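Local coordinates for protein DocCel5: Type I dockerin repeat domain from A. cellulolyticus family 5 endoglucanase WP_010249057 S51I, L52N mutant (Acetivibrio cellulolyticus, PDB 5NRM) that docks onto a cohesin module of a cellulosome scaffoldin as a type I dockerin, probably anchoring its family 5 endoglucanase in the complex, at residues Ile14-Met19 and Ala53-Tyr58. Sequence-based numbering, arbitrary orientation.
With CA (calcium ion), chain C.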
ATOM      1  N   ILE B  14      -0.816  -8.926   4.201  1.00  8.10           N
ATOM      2  CA  ILE B  14      -0.517  -9.990   5.198  1.00  8.29           C
ATOM      3  C   ILE B  14      -0.320 -11.367   4.505  1.00  8.00           C
ATOM      4  O   ILE B  14       0.590 -12.096   4.874  1.00  8.55           O
ATOM      5  CB  ILE B  14      -1.553 -10.015   6.335  1.00  8.34           C
ATOM      6  CG1 ILE B  14      -1.387  -8.694   7.173  1.00  8.58           C
ATOM      7  CG2 ILE B  14      -1.418 -11.288   7.124  1.00  8.64           C
ATOM      8  CD1 ILE B  14      -2.429  -8.473   8.271  1.00  9.03           C
ATOM      9  N   ASP B  15      -1.083 -11.664   3.450  1.00  7.77           N
ATOM     10  CA  ASP B  15      -0.798 -12.862   2.627  1.00  8.37           C
ATOM     11  C   ASP B  15       0.592 -12.720   1.996  1.00  9.09           C
ATOM     12  O   ASP B  15       1.385 -13.661   2.005  1.00  9.97           O
ATOM     13  CB  ASP B  15      -1.835 -12.999   1.510  1.00  8.64           C
ATOM     14  CG  ASP B  15      -3.241 -13.169   2.053  1.00  8.87           C
ATOM     15  OD1 ASP B  15      -3.492 -14.152   2.774  1.00  9.27           O
ATOM     16  OD2 ASP B  15      -4.105 -12.299   1.759  1.00  9.09           O
ATOM     17  N   PHE B  16       0.917 -11.514   1.483  1.00  9.37           N
ATOM     18  CA  PHE B  16       2.249 -11.293   0.913  1.00 10.14           C
ATOM     19  C   PHE B  16       3.367 -11.520   1.914  1.00 10.49           C
ATOM     20  O   PHE B  16       4.365 -12.133   1.591  1.00 11.35           O
ATOM     21  CB  PHE B  16       2.242  -9.846   0.438  1.00  9.91           C
ATOM     22  CG  PHE B  16       3.403  -9.363  -0.423  1.00 11.00           C
ATOM     23  CD1 PHE B  16       3.790 -10.032  -1.537  1.00 12.01           C
ATOM     24  CD2 PHE B  16       3.996  -8.171  -0.135  1.00 11.06           C
ATOM     25  CE1 PHE B  16       4.780  -9.517  -2.350  1.00 13.26           C
ATOM     26  CE2 PHE B  16       5.023  -7.654  -0.943  1.00 12.37           C
ATOM     27  CZ  PHE B  16       5.414  -8.353  -2.050  1.00 13.49           C
ATOM     28  N   ALA B  17       3.184 -11.038   3.126  1.00  9.93           N
ATOM     29  CA  ALA B  17       4.108 -11.301   4.206  1.00 10.86           C
ATOM     30  C   ALA B  17       4.285 -12.780   4.582  1.00 11.56           C
ATOM     31  O   ALA B  17       5.415 -13.284   4.816  1.00 12.95           O
ATOM     32  CB  ALA B  17       3.731 -10.491   5.419  1.00 10.63           C
ATOM     33  N   LEU B  18       3.184 -13.488   4.634  1.00 11.19           N
ATOM     34  CA  LEU B  18       3.242 -14.885   4.921  1.00 12.11           C
ATOM     35  C   LEU B  18       3.979 -15.621   3.808  1.00 12.88           C
ATOM     36  O   LEU B  18       4.766 -16.517   4.077  1.00 13.66           O
ATOM     37  CB  LEU B  18       1.854 -15.487   5.091  1.00 11.77           C
ATOM     38  CG  LEU B  18       1.142 -15.020   6.385  1.00 11.35           C
ATOM     39  CD1 LEU B  18      -0.310 -15.337   6.348  1.00 11.40           C
ATOM     40  CD2 LEU B  18       1.706 -15.638   7.654  1.00 12.48           C
ATOM     41  N   MET B  19       3.715 -15.256   2.579  1.00 13.02           N
ATOM     42  CA  MET B  19       4.478 -15.835   1.475  1.00 15.43           C
ATOM     43  C   MET B  19       5.996 -15.536   1.634  1.00 16.04           C
ATOM     44  O   MET B  19       6.847 -16.358   1.342  1.00 17.33           O
ATOM     45  CB  MET B  19       4.015 -15.272   0.191  1.00 16.93           C
ATOM     46  CG  MET B  19       2.632 -15.706  -0.154  1.00 17.95           C
ATOM     47  SD  MET B  19       2.177 -15.094  -1.783  1.00 24.22           S
ATOM     48  CE  MET B  19       3.306 -16.139  -2.770  1.00 22.04           C
ATOM     49  N   ALA B  53       6.721 -12.611  -6.390  1.00 21.44           N
ATOM     50  CA  ALA B  53       6.773 -11.535  -7.380  1.00 22.26           C
ATOM     51  C   ALA B  53       5.415 -11.290  -8.007  1.00 21.94           C
ATOM     52  O   ALA B  53       5.045 -10.126  -8.221  1.00 20.85           O
ATOM     53  CB  ALA B  53       7.808 -11.818  -8.460  1.00 24.96           C
ATOM     54  N   ILE B  54       4.687 -12.340  -8.329  1.00 21.80           N
ATOM     55  CA  ILE B  54       3.360 -12.251  -8.927  1.00 21.87           C
ATOM     56  C   ILE B  54       2.336 -11.635  -7.957  1.00 19.71           C
ATOM     57  O   ILE B  54       1.498 -10.807  -8.398  1.00 19.57           O
ATOM     58  CB  ILE B  54       2.857 -13.612  -9.477  1.00 23.08           C
ATOM     59  CG1 ILE B  54       3.592 -14.050 -10.731  1.00 25.91           C
ATOM     60  CG2 ILE B  54       1.355 -13.666  -9.770  1.00 22.76           C
ATOM     61  CD1 ILE B  54       3.422 -15.523 -11.098  1.00 27.64           C
ATOM     62  N   MET B  55       2.357 -12.045  -6.699  1.00 18.65           N
ATOM     63  CA  MET B  55       1.448 -11.459  -5.719  1.00 17.26           C
ATOM     64  C   MET B  55       1.708  -9.957  -5.644  1.00 16.83           C
ATOM     65  O   MET B  55       0.726  -9.166  -5.487  1.00 14.45           O
ATOM     66  CB  MET B  55       1.436 -12.113  -4.312  1.00 17.61           C
ATOM     67  CG  MET B  55       0.159 -11.611  -3.398  1.00 17.31           C
ATOM     68  SD  MET B  55       0.418 -12.368  -1.789  1.00 24.95           S
ATOM     69  CE  MET B  55      -0.587 -13.825  -2.278  1.00 22.83           C
ATOM     70  N   ARG B  56       2.987  -9.545  -5.688  1.00 17.43           N
ATOM     71  CA  ARG B  56       3.323  -8.109  -5.632  1.00 17.68           C
ATOM     72  C   ARG B  56       2.657  -7.392  -6.821  1.00 17.80           C
ATOM     73  O   ARG B  56       2.035  -6.352  -6.635  1.00 16.07           O
ATOM     74  CB  ARG B  56       4.858  -7.835  -5.616  1.00 19.74           C
ATOM     75  CG  ARG B  56       5.238  -6.317  -5.647  1.00 22.01           C
ATOM     76  CD  ARG B  56       6.753  -6.083  -5.371  1.00 25.42           C
ATOM     77  NE  ARG B  56       7.235  -4.661  -5.503  1.00 28.42           N
ATOM     78  CZ  ARG B  56       7.494  -3.825  -4.458  1.00 31.21           C
ATOM     79  NH1 ARG B  56       7.349  -4.223  -3.145  1.00 34.06           N
ATOM     80  NH2 ARG B  56       7.870  -2.611  -4.692  1.00 30.16           N
ATOM     81  N   MET B  57       2.742  -7.963  -8.011  1.00 19.82           N
ATOM     82  CA  MET B  57       2.111  -7.349  -9.201  1.00 21.03           C
ATOM     83  C   MET B  57       0.611  -7.232  -8.995  1.00 19.23           C
ATOM     84  O   MET B  57       0.012  -6.229  -9.334  1.00 18.71           O
ATOM     85  CB  MET B  57       2.348  -8.159 -10.451  1.00 24.62           C
ATOM     86  CG  MET B  57       3.781  -8.144 -10.887  1.00 27.29           C
ATOM     87  SD  MET B  57       4.124  -9.430 -12.159  1.00 33.10           S
ATOM     88  CE  MET B  57       2.758  -9.294 -13.320  1.00 34.14           C
ATOM     89  N   TYR B  58      -0.022  -8.249  -8.409  1.00 17.54           N
ATOM     90  CA  TYR B  58      -1.466  -8.202  -8.156  1.00 16.85           C
ATOM     91  C   TYR B  58      -1.843  -7.096  -7.161  1.00 14.73           C
ATOM     92  O   TYR B  58      -2.812  -6.316  -7.359  1.00 14.04           O
ATOM     93  CB  TYR B  58      -2.002  -9.586  -7.676  1.00 17.94           C
ATOM     94  CG  TYR B  58      -3.424  -9.591  -7.247  1.00 18.96           C
ATOM     95  CD1 TYR B  58      -4.445  -9.763  -8.169  1.00 22.64           C
ATOM     96  CD2 TYR B  58      -3.758  -9.399  -5.919  1.00 18.83           C
ATOM     97  CE1 TYR B  58      -5.770  -9.750  -7.752  1.00 24.13           C
ATOM     98  CE2 TYR B  58      -5.072  -9.385  -5.514  1.00 20.55           C
ATOM     99  CZ  TYR B  58      -6.055  -9.573  -6.458  1.00 23.11           C
ATOM    100  OH  TYR B  58      -7.342  -9.494  -5.972  1.00 28.94           O
TER
HETATM  101 CA    CA C 101      -5.819 -13.213   3.154  1.00  8.73          CA
HETATM  102  O   HOH W   1      -4.894 -11.609   4.694  1.00  8.67           O
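M55 runs straight out from its helix, CG anti to the backbone N (chi1 -167°), then bends at chi3, which brings its sulfur against the backbone and CB of D15 and F16. F16 also has CG anti to N, and the F16 and M55 side chains run past one another in opposite senses. SD of M55 meets the F16 ring at the edge, near its plane, 5.3 Å from the centroid and 76° off the normal: a Met-aromatic contact. The same SD is 3.4 Å from F16 N and 3.8 Å from F16 CB. Further out on the ring, F16 CZ touches R56 CB at 3.6 Å. M19 crosses M55 with its sulfur close to the M55 end, but so closely that the modelled separation is doubtful. CB of D15 adds a lighter contact, 4.0 Å from M55 SD, while its carboxylate grips the calcium with both oxygens (OD1 2.5 Å, OD2 2.4 Å) beside D4, D6, N8 and S10; OD2 also accepts a bond from N12 N. No hydrogen bond crosses between 14-19 and 53-58. F52 stacks on the F16 ring, and L79 of the partner chain packs on F16 as well; R56 packs on Y81 of that chain and makes a weak hydrogen bond to its F64 O. The axes of 14-19 and 53-58 run nearly antiparallel (167°); they lie on helices 13-23 and 49-59, each following a calcium loop, and give the antiparallel helix packing, beside calcium-binding EF-hand-like loops, of a type I dockerin.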